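Local coordinates for iron-sulfur cluster co-chaperone protein HscB (Homo sapiens, PDB 3BVO), which acts as a co-chaperone in mitochondrial iron-sulfur cluster assembly and is required for placing clusters in the SDHB subunit of succinate dehydrogenase, at residues A[53-57]-A[109-113]; A[59-63]-A[100-104]; A[144-148]-A[199-203]; A[160-164]-A[193-197]. One frame throughout, in Å; residues are numbered along the deposited sequence.

Contacts 1 and 2 both lie in the J domain, with contact 2 nested inside the loop closed by contact 1 and their centres about 11 Å apart. Arg109 of contact 1 joins them. A sulfate, probably from the crystallisation liquor, sits on the 53-57 loop of contact 1. Contacts 3 and 4 form a second nested pair in the C-terminal helical domain, about 12 Å between centres, sharing helix 180-203 and touching where Ile200 CD1 lies 4.2 Å from Val160 CG2. Contact 1 approaches contact 4 to about 8 Å between nearest atoms, and its Phe55 packs on helix 150-176, which carries 160-164. The zinc site of Cys13, Cys16, Cys30 and Cys33 lies away from all four contacts.

Contact 1. Residues A[53-57]-A[109-113]; sequences RSFRV and RGLYL. With SO4 (sulfate ion), chain D.
Arg109 reaches from helix 106-116 to the carbonyl of Phe55, with NH2 donating to Phe55 O at an N-H...O angle of 157°. The modelled Arg109 NH2 to Phe55 O distance of 2.4 Å is very short and doubtful at this resolution. A bend at chi3 (-43°) turns the guanidinium so that its edge meets that carbonyl while Val57 CB covers one face; NE and NH1 bond to Leu103 O and Leu104 O. The Phe55 side chain leaves with CG anti to the backbone N (chi1 -177°), which brings the ring edge to Gly110, CE1 lying 3.7 Å from its N in the ring plane. Leu113 CD2 packs 3.6 Å from Phe55 N. On the loop itself a sulfate takes bonds from Ser54 OG to O1 (2.6 Å) and from Phe55 N to O4 (2.7 Å). Ser54 OG also accepts from Arg56 N at 3.2 Å, closing an ST turn. Replacing Ser54 with alanine would probably leave Arg56 N without this acceptor and sulfate O1 without its hydroxyl donor. Phe55 additionally packs on Thr168 and Val171 of helix 150-176, placing this loop-to-helix contact at the J-domain side of the interface with the C-terminal helical domain.

Contact 2. Residues A[59-63]-A[100-104]; sequences TAKLQ and YKTLL
The antiparallel helix hairpin of the J domain is closed here by Leu62, which packs against Tyr100, Leu103 and Leu104 where the start of helix 59-73 meets the end of helix 83-104. The short segments have axes 10.6 Å apart and N-to-C directions 177° from each other, so the pairing is almost exactly antiparallel. No hydrogen bond links the two segments, and side-chain packing carries the contact. Leu62 holds CG anti to its own backbone N (chi1 -166°), which carries the branch across the interface. CD1 meets Leu103 CD1 at 4.0 Å, the two side chains crossing at about a right angle, whereas CD2 meets Leu103 CB and also sits 3.8 Å from Leu104 N, and so packs against the backbone of the facing helix. The Tyr100 ring presents its edge to this leucine, with CD1 3.8 Å from Leu62 CG near the ring plane; the ring also stacks with Tyr66 further along helix 59-73. Met49 extends the apolar cluster by touching both Leu62 and Leu103. At the first turn of helix 59-73, Thr59 CB approaches Leu104 CD1 at 4.0 Å. Farther along the helix, Gln63 runs beside Tyr100 and points the same way, its amide plane turned 48° from the ring, and the aliphatic Gln63 CG lies 3.6 Å from Tyr100 OH.

Contact 3. Residues A[144-148]-A[199-203]; sequences LAEAE and KIKLK
The carboxylate of Glu148 is the flat side-chain group of this contact, and it meets Lys203 through one oxygen: OE1 lies 3.3 Å from Lys203 NZ in a salt bridge whose hydrogen bond is weak. The pair joins the first and last helices of the C-terminal three-helix bundle, Glu148 lying in the turn just after helix 131-146 and Lys203 in the last turn of helix 180-203. Glu148 folds back at chi2 (-73°), and its chain crosses that of Lys203 at about a right angle. The lysine, extended beyond CG, brings its ammonium to two backbone oxygens as well. Ala147 O accepts at 3.1 Å with a C=O...NZ angle of 164°, nearly in line with the carbonyl, and Leu144 O makes a weaker bond at 3.2 Å. Since Ala147 is the first residue to leave helical geometry, the positive charge faces the C-terminal end of helix 131-146, where the helix dipole would be expected to favour it. A methionine in place of Lys203 would probably leave Glu148 without its countercharge and both carbonyls without this shared donor. Helix 150-176 contributes Ile156, which touches Leu144, Ala147 and Ile200. Beside the polar cluster, Leu144 CD1 packs 3.8 Å from Ile200 CG1.

Contact 4. Residues A[160-164]-A[193-197]; sequences VKAKQ and FSNIE
Lys163 lays the aliphatic start of its side chain against the ring of Phe193, with CB and CG each 3.5 Å from Phe193 CE2 and the approach oblique to the ring. The contact pairs helices 150-176 and 180-203 of the C-terminal three-helix domain; their short segments run antiparallel with an angle of 149° and axes 10.5 Å apart. Lys163 bends at chi2 (-85°), which lets the chain turn away past the ring, and its NZ has a long, weak ion pair with Glu136 on helix 131-146. That third helix also packs on the inner side chains: Phe193 touches Phe133 and Ile137, while Ile196 touches Ile137 and Ile140. Val160 turns CG2 to Ile196 and Phe193 and CG1 to Glu197. CG2 lies 3.9 Å from Ile196 CG2 in the apolar interior, and CG1 rests 3.5 Å from Glu197 CG, against the methylene part of an acidic chain. Thus Glu197 is apolar along its stem and polar at its end, where the extended chain meets Gln164 coming from the opposite direction. Gln164 slides past Phe193 on the way, NE2 lying 3.4 Å from Phe193 CB. Lys161 crosses Glu197 at about a right angle, with NZ 4.1 Å from OE2; this is beyond a salt bridge, though the opposite charges may still attract. The direct polar link is the hydrogen bond from Gln164 NE2 to the anti lone pair of Glu197 OE1, 2.9 Å long, with the acceptor 21° out of the amide plane.

Contact 1. Residues A[53-57]-A[109-113]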
loop_
_atom_site.group_PDB
_atom_site.type_symbol
_atom_site.label_atom_id
_atom_site.label_comp_id
_atom_site.label_asym_id
_atom_site.label_seq_id
_atom_site.Cartn_x
_atom_site.Cartn_y
_atom_site.Cartn_z
ATOM N N ARG A 53 4.130 -1.163 -12.206
ATOM C CA ARG A 53 2.864 -0.563 -11.818
ATOM C C ARG A 53 1.748 -1.544 -12.202
ATOM O O ARG A 53 1.422 -1.700 -13.382
ATOM C CB ARG A 53 2.659 0.768 -12.518
ATOM C CG ARG A 53 3.637 1.830 -12.107
ATOM C CD ARG A 53 3.334 3.128 -12.816
ATOM N NE ARG A 53 4.167 4.214 -12.309
ATOM C CZ ARG A 53 3.923 5.512 -12.510
ATOM N NH1 ARG A 53 4.753 6.431 -12.006
ATOM N NH2 ARG A 53 2.851 5.899 -13.207
ATOM N N SER A 54 1.196 -2.223 -11.199
ATOM C CA SER A 54 0.178 -3.240 -11.416
ATOM C C SER A 54 -0.549 -3.513 -10.107
ATOM O O SER A 54 0.076 -3.500 -9.050
ATOM C CB SER A 54 0.840 -4.523 -11.929
ATOM O OG SER A 54 -0.109 -5.560 -12.145
ATOM N N PHE A 55 -1.856 -3.762 -10.157
ATOM C CA PHE A 55 -2.580 -4.148 -8.942
ATOM C C PHE A 55 -2.085 -5.502 -8.450
ATOM O O PHE A 55 -2.133 -5.816 -7.254
ATOM C CB PHE A 55 -4.081 -4.220 -9.197
ATOM C CG PHE A 55 -4.890 -4.542 -7.967
ATOM C CD1 PHE A 55 -4.889 -3.675 -6.867
ATOM C CD2 PHE A 55 -5.655 -5.692 -7.909
ATOM C CE1 PHE A 55 -5.619 -3.949 -5.729
ATOM C CE2 PHE A 55 -6.397 -5.971 -6.779
ATOM C CZ PHE A 55 -6.367 -5.092 -5.677
ATOM N N ARG A 56 -1.618 -6.291 -9.412
ATOM C CA ARG A 56 -1.076 -7.602 -9.193
ATOM C C ARG A 56 0.378 -7.458 -8.751
ATOM O O ARG A 56 1.171 -6.794 -9.415
ATOM C CB ARG A 56 -1.215 -8.383 -10.498
ATOM C CG ARG A 56 -0.217 -9.484 -10.724
ATOM C CD ARG A 56 -0.519 -10.185 -12.051
ATOM N NE ARG A 56 -0.405 -9.318 -13.236
ATOM C CZ ARG A 56 -1.397 -8.592 -13.753
ATOM N NH1 ARG A 56 -1.182 -7.850 -14.829
ATOM N NH2 ARG A 56 -2.607 -8.614 -13.204
ATOM N N VAL A 57 0.708 -8.076 -7.615
ATOM C CA VAL A 57 2.013 -7.933 -6.964
ATOM C C VAL A 57 2.440 -9.201 -6.236
ATOM O O VAL A 57 1.752 -9.674 -5.349
ATOM C CB VAL A 57 1.985 -6.774 -5.951
ATOM C CG1 VAL A 57 3.110 -6.907 -4.930
ATOM C CG2 VAL A 57 2.085 -5.460 -6.681
ATOM N N ARG A 109 -2.641 -0.717 -1.950
ATOM C CA ARG A 109 -2.096 -0.835 -3.284
ATOM C C ARG A 109 -3.049 -0.240 -4.330
ATOM O O ARG A 109 -2.672 0.650 -5.089
ATOM C CB ARG A 109 -1.837 -2.290 -3.587
ATOM C CG ARG A 109 -0.968 -2.516 -4.771
ATOM C CD ARG A 109 -0.999 -3.956 -5.141
ATOM N NE ARG A 109 -0.908 -4.824 -3.967
ATOM C CZ ARG A 109 -1.285 -6.096 -3.967
ATOM N NH1 ARG A 109 -1.175 -6.826 -2.867
ATOM N NH2 ARG A 109 -1.780 -6.633 -5.071
ATOM N N GLY A 110 -4.284 -0.723 -4.366
ATOM C CA GLY A 110 -5.313 -0.105 -5.200
ATOM C C GLY A 110 -5.349 1.425 -5.094
ATOM O O GLY A 110 -5.255 2.134 -6.105
ATOM N N LEU A 111 -5.470 1.951 -3.880
ATOM C CA LEU A 111 -5.561 3.398 -3.727
ATOM C C LEU A 111 -4.305 4.116 -4.185
ATOM O O LEU A 111 -4.391 5.202 -4.759
ATOM C CB LEU A 111 -5.884 3.781 -2.292
ATOM C CG LEU A 111 -7.238 3.266 -1.827
ATOM C CD1 LEU A 111 -7.399 3.460 -0.321
ATOM C CD2 LEU A 111 -8.368 3.920 -2.627
ATOM N N TYR A 112 -3.140 3.515 -3.936
ATOM C CA TYR A 112 -1.879 4.115 -4.367
ATOM C C TYR A 112 -1.763 4.085 -5.876
ATOM O O TYR A 112 -1.274 5.026 -6.501
ATOM C CB TYR A 112 -0.673 3.428 -3.737
ATOM C CG TYR A 112 0.639 4.085 -4.110
ATOM C CD1 TYR A 112 0.945 5.378 -3.664
ATOM C CD2 TYR A 112 1.568 3.421 -4.912
ATOM C CE1 TYR A 112 2.132 5.980 -3.996
ATOM C CE2 TYR A 112 2.770 4.028 -5.270
ATOM C CZ TYR A 112 3.044 5.306 -4.803
ATOM O OH TYR A 112 4.226 5.916 -5.132
ATOM N N LEU A 113 -2.243 3.002 -6.463
ATOM C CA LEU A 113 -2.207 2.875 -7.902
ATOM C C LEU A 113 -3.014 3.982 -8.590
ATOM O O LEU A 113 -2.636 4.441 -9.670
ATOM C CB LEU A 113 -2.693 1.493 -8.303
ATOM C CG LEU A 113 -2.322 0.996 -9.690
ATOM C CD1 LEU A 113 -0.836 0.920 -9.841
ATOM C CD2 LEU A 113 -2.927 -0.363 -9.867
HETATM S S SO4 D . -2.939 -4.587 -13.825
HETATM O O1 SO4 D . -1.664 -5.226 -14.139
HETATM O O2 SO4 D . -3.411 -3.877 -15.010
HETATM O O3 SO4 D . -3.935 -5.588 -13.424
HETATM O O4 SO4 D . -2.732 -3.646 -12.729
#

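Contact 2. Residues A[59-63]-A[100-104]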
loop_
_atom_site.group_PDB
_atom_site.type_symbol
_atom_site.label_atom_id
_atom_site.label_comp_id
_atom_site.label_asym_id
_atom_site.label_seq_id
_atom_site.Cartn_x
_atom_site.Cartn_y
_atom_site.Cartn_z
ATOM N N THR A 59 3.966 -10.996 -3.518
ATOM C CA THR A 59 4.265 -10.629 -2.130
ATOM C C THR A 59 5.465 -11.359 -1.530
ATOM O O THR A 59 6.060 -10.876 -0.566
ATOM C CB THR A 59 3.031 -10.773 -1.208
ATOM O OG1 THR A 59 2.587 -12.123 -1.219
ATOM C CG2 THR A 59 1.906 -9.890 -1.682
ATOM N N ALA A 60 5.822 -12.511 -2.094
ATOM C CA ALA A 60 7.079 -13.181 -1.720
ATOM C C ALA A 60 8.282 -12.394 -2.239
ATOM O O ALA A 60 9.258 -12.200 -1.510
ATOM C CB ALA A 60 7.118 -14.606 -2.227
ATOM N N LYS A 61 8.198 -11.939 -3.492
ATOM C CA LYS A 61 9.239 -11.114 -4.091
ATOM C C LYS A 61 9.354 -9.801 -3.329
ATOM O O LYS A 61 10.446 -9.373 -2.954
ATOM C CB LYS A 61 8.933 -10.851 -5.560
ATOM C CG LYS A 61 9.578 -11.838 -6.479
ATOM C CD LYS A 61 9.349 -11.519 -7.945
ATOM C CE LYS A 61 10.203 -12.436 -8.832
ATOM N NZ LYS A 61 9.986 -12.206 -10.289
ATOM N N LEU A 62 8.201 -9.192 -3.084
ATOM C CA LEU A 62 8.110 -7.918 -2.398
ATOM C C LEU A 62 8.865 -7.933 -1.085
ATOM O O LEU A 62 9.673 -7.046 -0.805
ATOM C CB LEU A 62 6.647 -7.618 -2.123
ATOM C CG LEU A 62 6.366 -6.193 -1.707
ATOM C CD1 LEU A 62 6.746 -5.236 -2.839
ATOM C CD2 LEU A 62 4.892 -6.095 -1.350
ATOM N N GLN A 63 8.588 -8.966 -0.296
ATOM C CA GLN A 63 9.176 -9.174 1.018
ATOM C C GLN A 63 10.699 -9.334 0.910
ATOM O O GLN A 63 11.451 -8.831 1.741
ATOM C CB GLN A 63 8.519 -10.404 1.642
ATOM C CG GLN A 63 8.642 -10.512 3.154
ATOM C CD GLN A 63 8.207 -11.878 3.674
ATOM O OE1 GLN A 63 7.333 -12.531 3.103
ATOM N NE2 GLN A 63 8.818 -12.312 4.760
ATOM N N TYR A 100 6.727 -0.712 1.200
ATOM C CA TYR A 100 6.416 -2.082 1.501
ATOM C C TYR A 100 4.979 -2.262 2.034
ATOM O O TYR A 100 4.180 -2.986 1.423
ATOM C CB TYR A 100 7.423 -2.676 2.469
ATOM C CG TYR A 100 7.070 -4.081 2.844
ATOM C CD1 TYR A 100 7.021 -5.087 1.866
ATOM C CD2 TYR A 100 6.761 -4.415 4.162
ATOM C CE1 TYR A 100 6.692 -6.403 2.193
ATOM C CE2 TYR A 100 6.429 -5.740 4.507
ATOM C CZ TYR A 100 6.401 -6.723 3.513
ATOM O OH TYR A 100 6.085 -8.020 3.826
ATOM N N LYS A 101 4.662 -1.608 3.159
ATOM C CA LYS A 101 3.313 -1.656 3.741
ATOM C C LYS A 101 2.235 -1.325 2.696
ATOM O O LYS A 101 1.262 -2.065 2.558
ATOM C CB LYS A 101 3.190 -0.727 4.964
ATOM C CG LYS A 101 4.279 -0.935 6.029
ATOM C CD LYS A 101 3.875 -0.451 7.429
ATOM C CE LYS A 101 2.972 -1.481 8.151
ATOM N NZ LYS A 101 2.843 -1.244 9.635
ATOM N N THR A 102 2.440 -0.238 1.951
ATOM C CA THR A 102 1.510 0.208 0.927
ATOM C C THR A 102 1.238 -0.862 -0.137
ATOM O O THR A 102 0.082 -1.130 -0.483
ATOM C CB THR A 102 2.034 1.465 0.226
ATOM O OG1 THR A 102 2.341 2.455 1.206
ATOM C CG2 THR A 102 1.013 2.023 -0.764
ATOM N N LEU A 103 2.292 -1.467 -0.668
ATOM C CA LEU A 103 2.102 -2.428 -1.745
ATOM C C LEU A 103 1.625 -3.803 -1.262
ATOM O O LEU A 103 0.996 -4.535 -2.036
ATOM C CB LEU A 103 3.371 -2.581 -2.579
ATOM C CG LEU A 103 3.963 -1.340 -3.227
ATOM C CD1 LEU A 103 5.092 -1.778 -4.129
ATOM C CD2 LEU A 103 2.920 -0.590 -4.005
ATOM N N LEU A 104 1.921 -4.142 -0.004
ATOM C CA LEU A 104 1.578 -5.459 0.555
ATOM C C LEU A 104 0.080 -5.643 0.659
ATOM O O LEU A 104 -0.436 -6.691 0.296
ATOM C CB LEU A 104 2.206 -5.653 1.932
ATOM C CG LEU A 104 2.210 -7.053 2.564
ATOM C CD1 LEU A 104 3.034 -8.050 1.751
ATOM C CD2 LEU A 104 2.729 -6.978 4.008
#

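Contact 3. Residues A[144-148]-A[199-203]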
loop_
_atom_site.group_PDB
_atom_site.type_symbol
_atom_site.label_atom_id
_atom_site.label_comp_id
_atom_site.label_asym_id
_atom_site.label_seq_id
_atom_site.Cartn_x
_atom_site.Cartn_y
_atom_site.Cartn_z
ATOM N N LEU A 144 -24.485 -7.678 11.909
ATOM C CA LEU A 144 -23.397 -7.618 12.886
ATOM C C LEU A 144 -23.900 -7.172 14.261
ATOM O O LEU A 144 -23.609 -7.818 15.276
ATOM C CB LEU A 144 -22.269 -6.714 12.382
ATOM C CG LEU A 144 -21.014 -6.599 13.251
ATOM C CD1 LEU A 144 -20.338 -7.957 13.442
ATOM C CD2 LEU A 144 -20.036 -5.563 12.672
ATOM N N ALA A 145 -24.676 -6.089 14.281
ATOM C CA ALA A 145 -25.304 -5.626 15.508
ATOM C C ALA A 145 -26.090 -6.756 16.165
ATOM O O ALA A 145 -25.954 -6.980 17.360
ATOM C CB ALA A 145 -26.194 -4.435 15.236
ATOM N N GLU A 146 -26.888 -7.474 15.374
ATOM C CA GLU A 146 -27.681 -8.598 15.878
ATOM C C GLU A 146 -26.796 -9.783 16.238
ATOM O O GLU A 146 -27.145 -10.579 17.123
ATOM C CB GLU A 146 -28.735 -9.037 14.856
ATOM C CG GLU A 146 -30.006 -8.189 14.835
ATOM C CD GLU A 146 -30.925 -8.522 13.660
ATOM O OE1 GLU A 146 -30.459 -8.471 12.497
ATOM O OE2 GLU A 146 -32.115 -8.830 13.887
ATOM N N ALA A 147 -25.652 -9.892 15.563
ATOM C CA ALA A 147 -24.745 -11.016 15.774
ATOM C C ALA A 147 -24.151 -10.991 17.175
ATOM O O ALA A 147 -23.340 -10.118 17.501
ATOM C CB ALA A 147 -23.643 -11.031 14.731
ATOM N N GLU A 148 -24.582 -11.943 17.999
ATOM C CA GLU A 148 -23.991 -12.155 19.308
ATOM C C GLU A 148 -23.472 -13.582 19.409
ATOM O O GLU A 148 -22.432 -13.820 20.021
ATOM C CB GLU A 148 -24.994 -11.856 20.432
ATOM C CG GLU A 148 -25.465 -10.398 20.514
ATOM C CD GLU A 148 -24.403 -9.442 21.049
ATOM O OE1 GLU A 148 -23.397 -9.195 20.349
ATOM O OE2 GLU A 148 -24.584 -8.920 22.168
ATOM N N LYS A 199 -13.978 -4.445 12.688
ATOM C CA LYS A 199 -14.966 -4.441 13.760
ATOM C C LYS A 199 -15.278 -5.852 14.223
ATOM O O LYS A 199 -15.442 -6.094 15.420
ATOM C CB LYS A 199 -16.233 -3.695 13.333
ATOM C CG LYS A 199 -16.019 -2.182 13.338
ATOM C CD LYS A 199 -17.268 -1.381 13.004
ATOM C CE LYS A 199 -16.954 0.108 13.046
ATOM N NZ LYS A 199 -17.875 0.898 12.188
ATOM N N ILE A 200 -15.334 -6.778 13.271
ATOM C CA ILE A 200 -15.570 -8.181 13.571
ATOM C C ILE A 200 -14.416 -8.716 14.420
ATOM O O ILE A 200 -14.642 -9.316 15.481
ATOM C CB ILE A 200 -15.766 -9.007 12.278
ATOM C CG1 ILE A 200 -17.115 -8.673 11.644
ATOM C CG2 ILE A 200 -15.684 -10.502 12.550
ATOM C CD1 ILE A 200 -17.172 -8.904 10.144
ATOM N N LYS A 201 -13.187 -8.469 13.961
ATOM C CA LYS A 201 -11.981 -8.888 14.675
ATOM C C LYS A 201 -11.921 -8.284 16.068
ATOM O O LYS A 201 -11.590 -8.976 17.033
ATOM C CB LYS A 201 -10.726 -8.529 13.887
ATOM C CG LYS A 201 -10.349 -9.544 12.822
ATOM C CD LYS A 201 -9.508 -8.895 11.729
ATOM C CE LYS A 201 -8.912 -9.926 10.768
ATOM N NZ LYS A 201 -7.984 -9.301 9.768
ATOM N N LEU A 202 -12.260 -7.004 16.175
ATOM C CA LEU A 202 -12.361 -6.357 17.479
ATOM C C LEU A 202 -13.410 -7.039 18.381
ATOM O O LEU A 202 -13.160 -7.255 19.570
ATOM C CB LEU A 202 -12.636 -4.856 17.329
ATOM C CG LEU A 202 -11.491 -3.941 16.861
ATOM C CD1 LEU A 202 -11.928 -2.485 16.767
ATOM C CD2 LEU A 202 -10.288 -4.053 17.776
ATOM N N LYS A 203 -14.563 -7.399 17.808
ATOM C CA LYS A 203 -15.601 -8.131 18.529
ATOM C C LYS A 203 -15.107 -9.529 18.931
ATOM O O LYS A 203 -15.508 -10.078 19.972
ATOM C CB LYS A 203 -16.882 -8.216 17.687
ATOM C CG LYS A 203 -18.175 -8.239 18.513
ATOM C CD LYS A 203 -19.401 -7.740 17.746
ATOM C CE LYS A 203 -20.583 -7.505 18.706
ATOM N NZ LYS A 203 -21.915 -7.378 18.014
#

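Contact 4. Residues A[160-164]-A[193-197]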
loop_
_atom_site.group_PDB
_atom_site.type_symbol
_atom_site.label_atom_id
_atom_site.label_comp_id
_atom_site.label_asym_id
_atom_site.label_seq_id
_atom_site.Cartn_x
_atom_site.Cartn_y
_atom_site.Cartn_z
ATOM N N VAL A 160 -18.950 -11.256 4.330
ATOM C CA VAL A 160 -17.949 -10.213 4.137
ATOM C C VAL A 160 -16.768 -10.655 3.269
ATOM O O VAL A 160 -16.304 -9.900 2.416
ATOM C CB VAL A 160 -17.418 -9.697 5.487
ATOM C CG1 VAL A 160 -16.044 -9.064 5.327
ATOM C CG2 VAL A 160 -18.392 -8.714 6.105
ATOM N N LYS A 161 -16.285 -11.875 3.484
ATOM C CA LYS A 161 -15.096 -12.348 2.774
ATOM C C LYS A 161 -15.433 -12.748 1.344
ATOM O O LYS A 161 -14.624 -12.556 0.425
ATOM C CB LYS A 161 -14.390 -13.471 3.547
ATOM C CG LYS A 161 -14.065 -13.093 5.014
ATOM C CD LYS A 161 -12.727 -13.626 5.519
ATOM C CE LYS A 161 -11.588 -12.674 5.177
ATOM N NZ LYS A 161 -10.363 -13.009 5.945
ATOM N N ALA A 162 -16.640 -13.277 1.162
ATOM C CA ALA A 162 -17.157 -13.592 -0.164
ATOM C C ALA A 162 -17.258 -12.331 -1.023
ATOM O O ALA A 162 -16.962 -12.370 -2.218
ATOM C CB ALA A 162 -18.505 -14.277 -0.055
ATOM N N LYS A 163 -17.671 -11.221 -0.410
ATOM C CA LYS A 163 -17.732 -9.939 -1.099
ATOM C C LYS A 163 -16.321 -9.461 -1.395
ATOM O O LYS A 163 -16.040 -8.974 -2.499
ATOM C CB LYS A 163 -18.459 -8.878 -0.267
ATOM C CG LYS A 163 -19.895 -9.191 0.088
ATOM C CD LYS A 163 -20.898 -8.799 -0.988
ATOM C CE LYS A 163 -22.297 -9.209 -0.529
ATOM N NZ LYS A 163 -23.306 -9.151 -1.615
ATOM N N GLN A 164 -15.434 -9.596 -0.408
ATOM C CA GLN A 164 -14.053 -9.137 -0.562
ATOM C C GLN A 164 -13.366 -9.771 -1.769
ATOM O O GLN A 164 -12.664 -9.084 -2.514
ATOM C CB GLN A 164 -13.225 -9.361 0.703
ATOM C CG GLN A 164 -13.441 -8.338 1.806
ATOM C CD GLN A 164 -13.033 -6.914 1.423
ATOM O OE1 GLN A 164 -13.042 -6.539 0.248
ATOM N NE2 GLN A 164 -12.694 -6.106 2.420
ATOM N N PHE A 193 -15.845 -2.554 3.608
ATOM C CA PHE A 193 -15.730 -3.900 4.121
ATOM C C PHE A 193 -14.517 -4.114 5.010
ATOM O O PHE A 193 -14.595 -4.913 5.930
ATOM C CB PHE A 193 -15.840 -4.930 3.002
ATOM C CG PHE A 193 -17.248 -5.120 2.515
ATOM C CD1 PHE A 193 -17.942 -4.068 1.908
ATOM C CD2 PHE A 193 -17.894 -6.330 2.682
ATOM C CE1 PHE A 193 -19.258 -4.222 1.476
ATOM C CE2 PHE A 193 -19.210 -6.493 2.247
ATOM C CZ PHE A 193 -19.891 -5.434 1.640
ATOM N N SER A 194 -13.427 -3.381 4.777
ATOM C CA SER A 194 -12.255 -3.442 5.668
ATOM C C SER A 194 -12.601 -3.017 7.076
ATOM O O SER A 194 -12.279 -3.716 8.033
ATOM C CB SER A 194 -11.132 -2.565 5.160
ATOM O OG SER A 194 -10.611 -3.120 3.979
ATOM N N ASN A 195 -13.255 -1.868 7.205
ATOM C CA ASN A 195 -13.797 -1.458 8.488
ATOM C C ASN A 195 -14.638 -2.570 9.128
ATOM O O ASN A 195 -14.372 -2.994 10.246
ATOM C CB ASN A 195 -14.612 -0.178 8.335
ATOM C CG ASN A 195 -13.759 1.006 7.960
ATOM O OD1 ASN A 195 -14.230 1.948 7.321
ATOM N ND2 ASN A 195 -12.488 0.973 8.357
ATOM N N ILE A 196 -15.625 -3.065 8.397
ATOM C CA ILE A 196 -16.486 -4.097 8.926
ATOM C C ILE A 196 -15.655 -5.280 9.375
ATOM O O ILE A 196 -15.953 -5.895 10.401
ATOM C CB ILE A 196 -17.565 -4.525 7.921
ATOM C CG1 ILE A 196 -18.496 -3.345 7.628
ATOM C CG2 ILE A 196 -18.374 -5.676 8.475
ATOM C CD1 ILE A 196 -19.505 -3.593 6.503
ATOM N N GLU A 197 -14.596 -5.578 8.631
ATOM C CA GLU A 197 -13.734 -6.696 8.981
ATOM C C GLU A 197 -13.075 -6.455 10.315
ATOM O O GLU A 197 -13.033 -7.346 11.169
ATOM C CB GLU A 197 -12.658 -6.907 7.935
ATOM C CG GLU A 197 -13.157 -7.503 6.648
ATOM C CD GLU A 197 -12.044 -8.134 5.844
ATOM O OE1 GLU A 197 -11.868 -7.750 4.664
ATOM O OE2 GLU A 197 -11.341 -9.014 6.407
#